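Local coordinates for protein-L-isoaspartate(D-aspartate) O-methyltransferase (Sulfolobus tokodaii, PDB 1VBF), which probably methylates L-isoaspartyl residues of age-damaged proteins, using S-adenosyl-L-methionine as methyl donor, and so helps their repair or degradation, at residues V74-T79 / A86-I91; Y174-K179 / P183-L188; E31-Y36 / L45-G50. All coordinates share one frame; numbering follows the deposited sequence.

Contact 1. Residues V74-T79 / A86-I91; sequences VLEIGT and ALIAEI
Ile88 is the one residue of 86-91 that touches 74-79, and its two branches go to different neighbours, Val74 and Glu76. The apolar part belongs to the CG2 methyl. With CG1 beside the backbone N (chi1 -58°), the CG2 methyl of Ile88 is sent toward Val74 and settles against the whole branched end of the valine: its distance to Val74 CG1 is 3.9 Å, and Val74 CB and CG2 lie about as near. The two side chains meet at a slant rather than end-on. Val92 and Arg137 also touch Val74, while Leu63 of helix 56-65 and Val95 pack on Ile88, so the pair is buried.

Strand 73-77, helix 83-91 and strand 94-99 form a beta-alpha-beta unit of the Rossmann-like methyltransferase fold, and this contact lays the helix over the first strand. The turn that leaves the strand through Gly78, whose positive phi (117°) suits a residue lacking CB, is consistent with the glycine-rich loop that in this superfamily usually borders the S-adenosylmethionine site.

The other meeting is polar against apolar. Glu76 runs out extended from the strand, and its OE2 comes to 4.1 Å from Ile88 CD1, a van der Waals approach. The carboxylate is held by other partners: OE1 is hydrogen-bonded to Ser97 OG and Thr85 OG1, and OE2 has a weak bond with Trp141 NE1.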
ATOM      1  N   VAL B  74      -6.661 -43.354  -4.839  1.00 37.53           N
ATOM      2  CA  VAL B  74      -6.337 -41.937  -4.765  1.00 35.73           C
ATOM      3  C   VAL B  74      -7.531 -41.020  -4.920  1.00 35.74           C
ATOM      4  O   VAL B  74      -8.315 -41.170  -5.854  1.00 38.01           O
ATOM      5  CB  VAL B  74      -5.306 -41.573  -5.866  1.00 35.07           C
ATOM      6  CG1 VAL B  74      -5.044 -40.066  -5.891  1.00 32.85           C
ATOM      7  CG2 VAL B  74      -4.031 -42.379  -5.648  1.00 31.44           C
ATOM      8  N   LEU B  75      -7.665 -40.068  -4.003  1.00 34.03           N
ATOM      9  CA  LEU B  75      -8.743 -39.089  -4.079  1.00 31.21           C
ATOM     10  C   LEU B  75      -8.132 -37.810  -4.661  1.00 30.41           C
ATOM     11  O   LEU B  75      -7.108 -37.339  -4.160  1.00 31.01           O
ATOM     12  CB  LEU B  75      -9.312 -38.802  -2.685  1.00 29.89           C
ATOM     13  CG  LEU B  75     -10.281 -37.614  -2.636  1.00 30.55           C
ATOM     14  CD1 LEU B  75     -11.577 -37.989  -3.317  1.00 30.03           C
ATOM     15  CD2 LEU B  75     -10.546 -37.198  -1.201  1.00 31.00           C
ATOM     16  N   GLU B  76      -8.744 -37.265  -5.710  1.00 28.32           N
ATOM     17  CA  GLU B  76      -8.271 -36.038  -6.355  1.00 27.78           C
ATOM     18  C   GLU B  76      -9.331 -34.935  -6.305  1.00 28.52           C
ATOM     19  O   GLU B  76     -10.395 -35.090  -6.911  1.00 28.64           O
ATOM     20  CB  GLU B  76      -7.941 -36.293  -7.832  1.00 28.45           C
ATOM     21  CG  GLU B  76      -7.633 -35.020  -8.608  1.00 30.90           C
ATOM     22  CD  GLU B  76      -7.557 -35.223 -10.109  1.00 33.80           C
ATOM     23  OE1 GLU B  76      -8.603 -35.500 -10.725  1.00 36.19           O
ATOM     24  OE2 GLU B  76      -6.453 -35.097 -10.683  1.00 32.94           O
ATOM     25  N   ILE B  77      -9.038 -33.821  -5.623  1.00 26.92           N
ATOM     26  CA  ILE B  77      -9.994 -32.716  -5.531  1.00 25.43           C
ATOM     27  C   ILE B  77      -9.761 -31.650  -6.612  1.00 26.20           C
ATOM     28  O   ILE B  77      -8.857 -30.828  -6.490  1.00 26.75           O
ATOM     29  CB  ILE B  77      -9.932 -32.000  -4.166  1.00 24.34           C
ATOM     30  CG1 ILE B  77      -9.946 -33.005  -3.002  1.00 24.12           C
ATOM     31  CG2 ILE B  77     -11.092 -31.027  -4.063  1.00 22.55           C
ATOM     32  CD1 ILE B  77     -11.142 -33.927  -2.930  1.00 25.10           C
ATOM     33  N   GLY B  78     -10.578 -31.671  -7.661  1.00 25.02           N
ATOM     34  CA  GLY B  78     -10.455 -30.703  -8.733  1.00 27.41           C
ATOM     35  C   GLY B  78     -10.110 -31.321 -10.079  1.00 31.06           C
ATOM     36  O   GLY B  78      -9.079 -31.011 -10.675  1.00 33.78           O
ATOM     37  N   THR B  79     -10.983 -32.176 -10.590  1.00 32.17           N
ATOM     38  CA  THR B  79     -10.749 -32.860 -11.860  1.00 32.36           C
ATOM     39  C   THR B  79     -10.244 -31.968 -12.985  1.00 32.12           C
ATOM     40  O   THR B  79      -9.265 -32.297 -13.653  1.00 32.02           O
ATOM     41  CB  THR B  79     -12.034 -33.593 -12.338  1.00 31.70           C
ATOM     42  OG1 THR B  79     -12.485 -34.464 -11.294  1.00 30.83           O
ATOM     43  CG2 THR B  79     -11.758 -34.426 -13.586  1.00 27.74           C
ATOM     44  N   ALA B  86      -5.777 -38.670 -15.542  1.00 29.92           N
ATOM     45  CA  ALA B  86      -5.236 -39.743 -16.381  1.00 30.55           C
ATOM     46  C   ALA B  86      -3.874 -40.286 -15.869  1.00 31.30           C
ATOM     47  O   ALA B  86      -3.727 -41.496 -15.704  1.00 33.87           O
ATOM     48  CB  ALA B  86      -5.091 -39.265 -17.823  1.00 28.83           C
ATOM     49  N   LEU B  87      -2.889 -39.414 -15.622  1.00 29.77           N
ATOM     50  CA  LEU B  87      -1.577 -39.850 -15.130  1.00 27.42           C
ATOM     51  C   LEU B  87      -1.652 -40.674 -13.846  1.00 28.48           C
ATOM     52  O   LEU B  87      -0.860 -41.601 -13.654  1.00 28.69           O
ATOM     53  CB  LEU B  87      -0.657 -38.654 -14.887  1.00 26.40           C
ATOM     54  CG  LEU B  87      -0.304 -37.712 -16.052  1.00 27.66           C
ATOM     55  CD1 LEU B  87       0.618 -36.621 -15.529  1.00 24.37           C
ATOM     56  CD2 LEU B  87       0.367 -38.472 -17.205  1.00 25.60           C
ATOM     57  N   ILE B  88      -2.589 -40.349 -12.959  1.00 27.99           N
ATOM     58  CA  ILE B  88      -2.727 -41.101 -11.717  1.00 27.95           C
ATOM     59  C   ILE B  88      -3.354 -42.476 -12.014  1.00 30.55           C
ATOM     60  O   ILE B  88      -2.892 -43.524 -11.537  1.00 31.01           O
ATOM     61  CB  ILE B  88      -3.606 -40.325 -10.712  1.00 26.98           C
ATOM     62  CG1 ILE B  88      -2.977 -38.958 -10.438  1.00 25.35           C
ATOM     63  CG2 ILE B  88      -3.759 -41.116  -9.391  1.00 25.27           C
ATOM     64  CD1 ILE B  88      -3.809 -38.076  -9.556  1.00 23.73           C
ATOM     65  N   ALA B  89      -4.411 -42.458 -12.815  1.00 32.28           N
ATOM     66  CA  ALA B  89      -5.114 -43.673 -13.208  1.00 33.36           C
ATOM     67  C   ALA B  89      -4.142 -44.701 -13.808  1.00 34.59           C
ATOM     68  O   ALA B  89      -4.273 -45.906 -13.594  1.00 35.57           O
ATOM     69  CB  ALA B  89      -6.191 -43.324 -14.212  1.00 32.33           C
ATOM     70  N   GLU B  90      -3.172 -44.220 -14.575  1.00 34.30           N
ATOM     71  CA  GLU B  90      -2.176 -45.100 -15.166  1.00 33.45           C
ATOM     72  C   GLU B  90      -1.362 -45.862 -14.112  1.00 32.14           C
ATOM     73  O   GLU B  90      -1.023 -47.016 -14.300  1.00 33.81           O
ATOM     74  CB  GLU B  90      -1.212 -44.287 -16.017  1.00 32.75           C
ATOM     75  CG  GLU B  90      -1.828 -43.636 -17.238  1.00 37.64           C
ATOM     76  CD  GLU B  90      -1.947 -44.584 -18.427  1.00 39.90           C
ATOM     77  OE1 GLU B  90      -1.162 -45.559 -18.498  1.00 38.81           O
ATOM     78  OE2 GLU B  90      -2.812 -44.334 -19.299  1.00 40.80           O
ATOM     79  N   ILE B  91      -1.077 -45.227 -12.991  1.00 29.50           N
ATOM     80  CA  ILE B  91      -0.235 -45.839 -11.987  1.00 28.88           C
ATOM     81  C   ILE B  91      -0.983 -46.614 -10.935  1.00 31.66           C
ATOM     82  O   ILE B  91      -0.622 -47.734 -10.553  1.00 32.52           O
ATOM     83  CB  ILE B  91       0.587 -44.730 -11.237  1.00 26.76           C
ATOM     84  CG1 ILE B  91       1.381 -43.902 -12.238  1.00 24.59           C
ATOM     85  CG2 ILE B  91       1.446 -45.339 -10.097  1.00 20.74           C
ATOM     86  CD1 ILE B  91       1.882 -42.612 -11.656  1.00 26.26           C
TER

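Contact 2. Residues Y174-K179 / P183-L188; sequences YKVIKK and PSLENL
Tyr174-Ile177 and Ser184-Asn187 pair as antiparallel strands, hydrogen-bonded at Lys175/Glu186 and Ile177/Ser184; Lys175 N to Glu186 O is 3.1 Å (166° at the hydrogen), and Ser184 N to Ile177 O is weak at 3.4 Å.

On the face of Val176 and Leu185, the two side chains run side by side. Leu185 CD2 sits over the fork of Val176, 3.6 Å from its CG1, and that same CG1 reaches Pro183 CB at 3.8 Å. Nearer the tyrosine, Leu185 CB approaches Tyr174 CD2 obliquely at 3.9 Å. Pro183 and Leu185 also pack on Leu199 and Tyr203, respectively, of a neighbouring subunit.

The other face is more polar. Fully extended, Lys175 lies alongside Glu186, its CD 3.7 Å from Glu186 OE1; the charged ends stay 4.8 Å apart, joined by a water that accepts from Lys175 NZ and donates to OE1. Glu65 O also takes a bond from Lys175 NZ. A second water links Lys175 O to Ser184 OG, while Leu188 CD1 packs on Lys175 CB. This is a beta hairpin, continuing antiparallel at one edge of the methyltransferase sheet, beyond its parallel strands.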
ATOM      1  N   TYR B 174       1.686 -27.777   0.545  1.00 35.55           N
ATOM      2  CA  TYR B 174       2.003 -28.622   1.682  1.00 37.36           C
ATOM      3  C   TYR B 174       1.878 -30.115   1.443  1.00 37.66           C
ATOM      4  O   TYR B 174       0.924 -30.579   0.818  1.00 38.03           O
ATOM      5  CB  TYR B 174       1.114 -28.303   2.875  1.00 40.00           C
ATOM      6  CG  TYR B 174       1.423 -27.037   3.599  1.00 42.00           C
ATOM      7  CD1 TYR B 174       0.861 -25.827   3.201  1.00 42.53           C
ATOM      8  CD2 TYR B 174       2.263 -27.052   4.708  1.00 45.18           C
ATOM      9  CE1 TYR B 174       1.128 -24.661   3.892  1.00 44.76           C
ATOM     10  CE2 TYR B 174       2.542 -25.885   5.413  1.00 46.24           C
ATOM     11  CZ  TYR B 174       1.972 -24.698   4.999  1.00 46.29           C
ATOM     12  OH  TYR B 174       2.256 -23.550   5.692  1.00 48.98           O
ATOM     13  N   LYS B 175       2.846 -30.860   1.963  1.00 36.26           N
ATOM     14  CA  LYS B 175       2.826 -32.309   1.871  1.00 36.73           C
ATOM     15  C   LYS B 175       2.484 -32.792   3.291  1.00 36.49           C
ATOM     16  O   LYS B 175       3.269 -32.650   4.235  1.00 34.84           O
ATOM     17  CB  LYS B 175       4.190 -32.840   1.417  1.00 37.63           C
ATOM     18  CG  LYS B 175       4.236 -34.350   1.270  1.00 38.64           C
ATOM     19  CD  LYS B 175       5.599 -34.802   0.803  1.00 39.53           C
ATOM     20  CE  LYS B 175       5.675 -36.306   0.731  1.00 39.05           C
ATOM     21  NZ  LYS B 175       6.862 -36.712  -0.049  1.00 42.12           N
ATOM     22  N   VAL B 176       1.299 -33.362   3.430  1.00 35.52           N
ATOM     23  CA  VAL B 176       0.809 -33.806   4.720  1.00 35.38           C
ATOM     24  C   VAL B 176       0.825 -35.308   4.894  1.00 36.16           C
ATOM     25  O   VAL B 176       0.256 -36.024   4.079  1.00 38.84           O
ATOM     26  CB  VAL B 176      -0.631 -33.322   4.908  1.00 33.79           C
ATOM     27  CG1 VAL B 176      -1.153 -33.719   6.257  1.00 35.70           C
ATOM     28  CG2 VAL B 176      -0.687 -31.846   4.722  1.00 34.99           C
ATOM     29  N   ILE B 177       1.471 -35.797   5.944  1.00 36.35           N
ATOM     30  CA  ILE B 177       1.472 -37.235   6.183  1.00 37.72           C
ATOM     31  C   ILE B 177       0.600 -37.493   7.395  1.00 38.54           C
ATOM     32  O   ILE B 177       0.907 -37.047   8.489  1.00 39.42           O
ATOM     33  CB  ILE B 177       2.871 -37.787   6.472  1.00 36.85           C
ATOM     34  CG1 ILE B 177       3.775 -37.609   5.252  1.00 35.83           C
ATOM     35  CG2 ILE B 177       2.763 -39.248   6.827  1.00 32.87           C
ATOM     36  CD1 ILE B 177       5.159 -38.117   5.487  1.00 33.84           C
ATOM     37  N   LYS B 178      -0.487 -38.218   7.209  1.00 40.40           N
ATOM     38  CA  LYS B 178      -1.377 -38.451   8.322  1.00 43.95           C
ATOM     39  C   LYS B 178      -0.764 -39.173   9.515  1.00 47.64           C
ATOM     40  O   LYS B 178       0.021 -40.116   9.365  1.00 48.80           O
ATOM     41  CB  LYS B 178      -2.620 -39.188   7.850  1.00 41.84           C
ATOM     42  CG  LYS B 178      -3.721 -39.205   8.877  1.00 41.95           C
ATOM     43  CD  LYS B 178      -4.989 -39.674   8.235  1.00 45.29           C
ATOM     44  CE  LYS B 178      -6.158 -39.717   9.197  1.00 44.25           C
ATOM     45  NZ  LYS B 178      -7.366 -40.220   8.466  1.00 43.10           N
ATOM     46  N   LYS B 179      -1.128 -38.695  10.704  1.00 50.96           N
ATOM     47  CA  LYS B 179      -0.683 -39.262  11.971  1.00 53.37           C
ATOM     48  C   LYS B 179      -1.629 -38.776  13.077  1.00 53.81           C
ATOM     49  O   LYS B 179      -1.252 -37.937  13.893  1.00 54.40           O
ATOM     50  CB  LYS B 179       0.747 -38.824  12.287  1.00 55.27           C
ATOM     51  CG  LYS B 179       1.274 -39.487  13.540  1.00 59.64           C
ATOM     52  CD  LYS B 179       2.310 -38.653  14.259  1.00 63.61           C
ATOM     53  CE  LYS B 179       2.670 -39.305  15.593  1.00 65.87           C
ATOM     54  NZ  LYS B 179       3.469 -38.399  16.467  1.00 69.06           N
ATOM     55  N   PRO B 183      -0.339 -34.392  12.318  1.00 50.96           N
ATOM     56  CA  PRO B 183       0.279 -34.707  11.032  1.00 49.64           C
ATOM     57  C   PRO B 183       1.663 -34.100  10.990  1.00 49.06           C
ATOM     58  O   PRO B 183       2.097 -33.458  11.937  1.00 49.69           O
ATOM     59  CB  PRO B 183      -0.645 -34.027  10.018  1.00 48.50           C
ATOM     60  CG  PRO B 183      -1.894 -33.733  10.788  1.00 49.07           C
ATOM     61  CD  PRO B 183      -1.413 -33.405  12.153  1.00 49.35           C
ATOM     62  N   SER B 184       2.362 -34.323   9.891  1.00 47.90           N
ATOM     63  CA  SER B 184       3.663 -33.727   9.707  1.00 46.37           C
ATOM     64  C   SER B 184       3.396 -32.893   8.461  1.00 44.60           C
ATOM     65  O   SER B 184       2.870 -33.401   7.482  1.00 45.07           O
ATOM     66  CB  SER B 184       4.749 -34.803   9.470  1.00 47.80           C
ATOM     67  OG  SER B 184       4.812 -35.282   8.134  1.00 49.55           O
ATOM     68  N   LEU B 185       3.688 -31.604   8.513  1.00 43.22           N
ATOM     69  CA  LEU B 185       3.449 -30.763   7.354  1.00 43.09           C
ATOM     70  C   LEU B 185       4.759 -30.217   6.856  1.00 42.91           C
ATOM     71  O   LEU B 185       5.507 -29.593   7.604  1.00 43.79           O
ATOM     72  CB  LEU B 185       2.524 -29.594   7.687  1.00 43.81           C
ATOM     73  CG  LEU B 185       1.257 -29.863   8.493  1.00 45.78           C
ATOM     74  CD1 LEU B 185       0.258 -28.763   8.218  1.00 47.04           C
ATOM     75  CD2 LEU B 185       0.655 -31.183   8.107  1.00 48.22           C
ATOM     76  N   GLU B 186       5.032 -30.450   5.582  1.00 42.26           N
ATOM     77  CA  GLU B 186       6.256 -29.994   4.979  1.00 40.45           C
ATOM     78  C   GLU B 186       5.952 -28.994   3.905  1.00 38.95           C
ATOM     79  O   GLU B 186       5.286 -29.298   2.935  1.00 41.21           O
ATOM     80  CB  GLU B 186       7.005 -31.185   4.405  1.00 42.00           C
ATOM     81  CG  GLU B 186       8.122 -30.843   3.467  1.00 47.07           C
ATOM     82  CD  GLU B 186       8.768 -32.092   2.879  1.00 51.95           C
ATOM     83  OE1 GLU B 186       8.120 -33.167   2.887  1.00 52.78           O
ATOM     84  OE2 GLU B 186       9.916 -32.000   2.392  1.00 54.85           O
ATOM     85  N   ASN B 187       6.426 -27.778   4.101  1.00 39.21           N
ATOM     86  CA  ASN B 187       6.244 -26.709   3.136  1.00 38.39           C
ATOM     87  C   ASN B 187       7.114 -27.028   1.937  1.00 37.12           C
ATOM     88  O   ASN B 187       8.328 -27.135   2.052  1.00 35.93           O
ATOM     89  CB  ASN B 187       6.698 -25.382   3.729  1.00 39.42           C
ATOM     90  CG  ASN B 187       6.387 -24.216   2.835  1.00 41.13           C
ATOM     91  OD1 ASN B 187       6.392 -24.338   1.612  1.00 42.27           O
ATOM     92  ND2 ASN B 187       6.124 -23.064   3.438  1.00 44.87           N
ATOM     93  N   LEU B 188       6.487 -27.185   0.784  1.00 37.31           N
ATOM     94  CA  LEU B 188       7.223 -27.489  -0.435  1.00 37.12           C
ATOM     95  C   LEU B 188       7.452 -26.239  -1.263  1.00 36.61           C
ATOM     96  O   LEU B 188       7.971 -26.321  -2.364  1.00 38.41           O
ATOM     97  CB  LEU B 188       6.467 -28.525  -1.272  1.00 36.83           C
ATOM     98  CG  LEU B 188       6.184 -29.848  -0.557  1.00 37.44           C
ATOM     99  CD1 LEU B 188       5.401 -30.764  -1.476  1.00 35.45           C
ATOM    100  CD2 LEU B 188       7.498 -30.487  -0.112  1.00 35.34           C
TER
HETATM  101  O   HOH W   1       8.992 -35.118   1.306  1.00 34.03           O
HETATM  102  O   HOH W   2       5.408 -33.863   5.847  1.00 40.18           O

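Contact 3. Residues E31-Y36 / L45-G50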
ATOM      1  N   GLU B  31      -8.391 -26.519 -28.486  1.00 46.51           N
ATOM      2  CA  GLU B  31      -7.677 -26.176 -29.712  1.00 47.44           C
ATOM      3  C   GLU B  31      -6.703 -25.011 -29.504  1.00 46.90           C
ATOM      4  O   GLU B  31      -5.512 -25.093 -29.831  1.00 45.90           O
ATOM      5  CB  GLU B  31      -8.710 -25.816 -30.785  1.00 50.80           C
ATOM      6  CG  GLU B  31      -8.162 -25.338 -32.131  1.00 55.11           C
ATOM      7  CD  GLU B  31      -7.221 -26.346 -32.772  1.00 58.57           C
ATOM      8  OE1 GLU B  31      -7.296 -27.549 -32.396  1.00 58.30           O
ATOM      9  OE2 GLU B  31      -6.417 -25.930 -33.650  1.00 58.39           O
ATOM     10  N   ASN B  32      -7.232 -23.921 -28.965  1.00 45.99           N
ATOM     11  CA  ASN B  32      -6.467 -22.699 -28.698  1.00 44.32           C
ATOM     12  C   ASN B  32      -5.165 -22.906 -27.907  1.00 41.93           C
ATOM     13  O   ASN B  32      -4.223 -22.139 -28.057  1.00 40.25           O
ATOM     14  CB  ASN B  32      -7.372 -21.704 -27.951  1.00 44.14           C
ATOM     15  CG  ASN B  32      -8.047 -22.335 -26.722  1.00 45.44           C
ATOM     16  OD1 ASN B  32      -8.823 -23.288 -26.844  1.00 46.47           O
ATOM     17  ND2 ASN B  32      -7.736 -21.819 -25.542  1.00 44.87           N
ATOM     18  N   LEU B  33      -5.111 -23.949 -27.087  1.00 40.98           N
ATOM     19  CA  LEU B  33      -3.949 -24.215 -26.244  1.00 42.02           C
ATOM     20  C   LEU B  33      -3.078 -25.407 -26.650  1.00 43.72           C
ATOM     21  O   LEU B  33      -2.212 -25.840 -25.889  1.00 43.61           O
ATOM     22  CB  LEU B  33      -4.413 -24.431 -24.800  1.00 41.21           C
ATOM     23  CG  LEU B  33      -5.074 -23.277 -24.049  1.00 40.56           C
ATOM     24  CD1 LEU B  33      -5.578 -23.761 -22.713  1.00 40.01           C
ATOM     25  CD2 LEU B  33      -4.072 -22.169 -23.849  1.00 41.64           C
ATOM     26  N   LYS B  34      -3.295 -25.930 -27.846  1.00 45.74           N
ATOM     27  CA  LYS B  34      -2.541 -27.085 -28.299  1.00 48.18           C
ATOM     28  C   LYS B  34      -1.032 -26.894 -28.221  1.00 48.90           C
ATOM     29  O   LYS B  34      -0.293 -27.813 -27.867  1.00 48.90           O
ATOM     30  CB  LYS B  34      -2.938 -27.426 -29.728  1.00 51.36           C
ATOM     31  CG  LYS B  34      -2.616 -26.334 -30.759  1.00 53.93           C
ATOM     32  CD  LYS B  34      -2.941 -26.855 -32.150  1.00 55.69           C
ATOM     33  CE  LYS B  34      -2.482 -25.928 -33.243  1.00 58.42           C
ATOM     34  NZ  LYS B  34      -2.888 -26.502 -34.560  1.00 60.63           N
ATOM     35  N   ASP B  35      -0.569 -25.698 -28.551  1.00 48.96           N
ATOM     36  CA  ASP B  35       0.854 -25.433 -28.506  1.00 48.80           C
ATOM     37  C   ASP B  35       1.439 -25.400 -27.104  1.00 47.71           C
ATOM     38  O   ASP B  35       2.640 -25.209 -26.952  1.00 49.30           O
ATOM     39  CB  ASP B  35       1.181 -24.115 -29.205  1.00 52.01           C
ATOM     40  CG  ASP B  35       1.206 -24.250 -30.718  1.00 55.31           C
ATOM     41  OD1 ASP B  35       1.148 -25.398 -31.215  1.00 57.28           O
ATOM     42  OD2 ASP B  35       1.295 -23.210 -31.407  1.00 57.50           O
ATOM     43  N   TYR B  36       0.618 -25.572 -26.073  1.00 45.35           N
ATOM     44  CA  TYR B  36       1.160 -25.535 -24.721  1.00 41.84           C
ATOM     45  C   TYR B  36       1.247 -26.910 -24.102  1.00 40.10           C
ATOM     46  O   TYR B  36       1.496 -27.027 -22.920  1.00 38.83           O
ATOM     47  CB  TYR B  36       0.328 -24.636 -23.807  1.00 40.13           C
ATOM     48  CG  TYR B  36       0.333 -23.173 -24.175  1.00 40.50           C
ATOM     49  CD1 TYR B  36      -0.415 -22.708 -25.250  1.00 40.07           C
ATOM     50  CD2 TYR B  36       1.077 -22.246 -23.437  1.00 40.76           C
ATOM     51  CE1 TYR B  36      -0.423 -21.356 -25.581  1.00 41.24           C
ATOM     52  CE2 TYR B  36       1.071 -20.889 -23.760  1.00 40.94           C
ATOM     53  CZ  TYR B  36       0.317 -20.457 -24.834  1.00 40.71           C
ATOM     54  OH  TYR B  36       0.288 -19.124 -25.165  1.00 42.23           O
ATOM     55  N   LEU B  45      -2.802 -22.578 -17.633  1.00 39.06           N
ATOM     56  CA  LEU B  45      -3.597 -22.343 -18.831  1.00 39.64           C
ATOM     57  C   LEU B  45      -5.082 -22.052 -18.551  1.00 39.89           C
ATOM     58  O   LEU B  45      -5.715 -22.677 -17.685  1.00 41.75           O
ATOM     59  CB  LEU B  45      -3.423 -23.537 -19.794  1.00 38.05           C
ATOM     60  CG  LEU B  45      -1.966 -24.052 -19.858  1.00 38.97           C
ATOM     61  CD1 LEU B  45      -1.830 -25.274 -20.773  1.00 37.54           C
ATOM     62  CD2 LEU B  45      -1.055 -22.926 -20.317  1.00 38.39           C
ATOM     63  N   PRO B  46      -5.647 -21.085 -19.280  1.00 37.99           N
ATOM     64  CA  PRO B  46      -7.039 -20.649 -19.172  1.00 37.73           C
ATOM     65  C   PRO B  46      -7.986 -21.664 -19.767  1.00 37.86           C
ATOM     66  O   PRO B  46      -7.845 -22.030 -20.930  1.00 38.84           O
ATOM     67  CB  PRO B  46      -7.062 -19.355 -19.982  1.00 38.03           C
ATOM     68  CG  PRO B  46      -5.634 -18.954 -20.076  1.00 38.47           C
ATOM     69  CD  PRO B  46      -4.924 -20.247 -20.239  1.00 37.36           C
ATOM     70  N   ILE B  47      -8.957 -22.106 -18.979  1.00 37.79           N
ATOM     71  CA  ILE B  47      -9.941 -23.074 -19.448  1.00 36.95           C
ATOM     72  C   ILE B  47     -11.351 -22.505 -19.327  1.00 37.80           C
ATOM     73  O   ILE B  47     -12.159 -22.604 -20.244  1.00 37.78           O
ATOM     74  CB  ILE B  47      -9.862 -24.352 -18.640  1.00 36.47           C
ATOM     75  CG1 ILE B  47      -8.439 -24.910 -18.711  1.00 35.01           C
ATOM     76  CG2 ILE B  47     -10.886 -25.345 -19.165  1.00 37.72           C
ATOM     77  CD1 ILE B  47      -8.002 -25.225 -20.111  1.00 33.42           C
ATOM     78  N   LEU B  48     -11.637 -21.908 -18.180  1.00 38.76           N
ATOM     79  CA  LEU B  48     -12.931 -21.299 -17.931  1.00 40.08           C
ATOM     80  C   LEU B  48     -12.726 -19.977 -17.201  1.00 39.63           C
ATOM     81  O   LEU B  48     -11.705 -19.780 -16.553  1.00 39.80           O
ATOM     82  CB  LEU B  48     -13.790 -22.226 -17.062  1.00 42.58           C
ATOM     83  CG  LEU B  48     -14.456 -23.439 -17.728  1.00 44.40           C
ATOM     84  CD1 LEU B  48     -15.309 -24.192 -16.700  1.00 43.77           C
ATOM     85  CD2 LEU B  48     -15.332 -22.964 -18.895  1.00 45.23           C
ATOM     86  N   PRO B  49     -13.696 -19.052 -17.294  1.00 38.60           N
ATOM     87  CA  PRO B  49     -13.531 -17.777 -16.597  1.00 37.12           C
ATOM     88  C   PRO B  49     -13.232 -18.042 -15.120  1.00 37.36           C
ATOM     89  O   PRO B  49     -14.007 -18.686 -14.428  1.00 38.84           O
ATOM     90  CB  PRO B  49     -14.879 -17.109 -16.806  1.00 36.36           C
ATOM     91  CG  PRO B  49     -15.299 -17.615 -18.143  1.00 35.35           C
ATOM     92  CD  PRO B  49     -14.969 -19.076 -18.040  1.00 36.99           C
ATOM     93  N   GLY B  50     -12.085 -17.569 -14.653  1.00 37.40           N
ATOM     94  CA  GLY B  50     -11.704 -17.775 -13.272  1.00 35.83           C
ATOM     95  C   GLY B  50     -11.046 -19.111 -12.995  1.00 38.15           C
ATOM     96  O   GLY B  50     -10.589 -19.335 -11.866  1.00 39.83           O
TER
HETATM   97  O   HOH W   3      -9.501 -21.256 -22.710  1.00 38.96           O
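Leu33 and Tyr36 reach from their loop to strand 45-48, where Leu45, Pro46 and Ile47 receive them. Leu33 does most of the touching. Its CG lies beside the backbone N (chi1 -64°) with chi2 near 174°, which carries the forked end outward and divides the work between its methyls. CD1 enters a nook of the strand, 3.6 Å from Leu45 CB and 3.8 Å from Ile47 CD1, with Pro46 O also close by; CD2 only grazes the proline ring, 4.2 Å from Pro46 CD. The side chains of Leu33 and Leu45 run antiparallel, each passing the other's flank.

Leu45 in turn extends toward Tyr36, with its CG likewise beside the backbone N (chi1 -41°). One methyl, CD1, rests 3.8 Å from Tyr36 CB, and Leu45 CD2 approaches the ring obliquely, 3.8 Å from Tyr36 CD2. The edge of the tyrosine ring has Leu33 O in its plane. The ring itself also meets His40 and makes a cation-pi contact with Lys103 of a neighbouring subunit.

A type I turn from Glu31 to Lys34 sets Asn32 beside this cluster. A water accepts a weak bond from Asn32 ND2 and donates to Pro46 O at 2.6 Å. On the strand, Ile47 and Leu48 form a classic beta bulge. Across the subunit boundary, Asn32 ND2 also bonds Ile47 O of that neighbouring subunit, and Pro46 packs against Pro46 of the neighbour.

The grip between loop and strand is therefore apolar, carried by leucine methyls, whereas the polar links at its margin run through one water and across the subunit boundary: the contact belongs both to the fold of one chain and to an interface of the assembly.

In the fold
Contact 3 comes first along the chain, bringing the loop after helix 14-22 back onto strand 45-48 and closing a loop of eight residues without helix or strand. Contact 1 follows, closing the turn between strand 73-77 and the helix after it, and contact 2 ends the series with the hairpin loop between strands 171-177 and 184-191. The three stand one after another, neither nesting nor crossing. Contacts 1 and 2 share the seven-stranded sheet, one at a central strand and one at its edge, their centres about 19 Å apart. Contacts 2 and 3 lie on opposite sides of the chain's centre, about 32 Å between centres, and each meets a different neighbouring subunit.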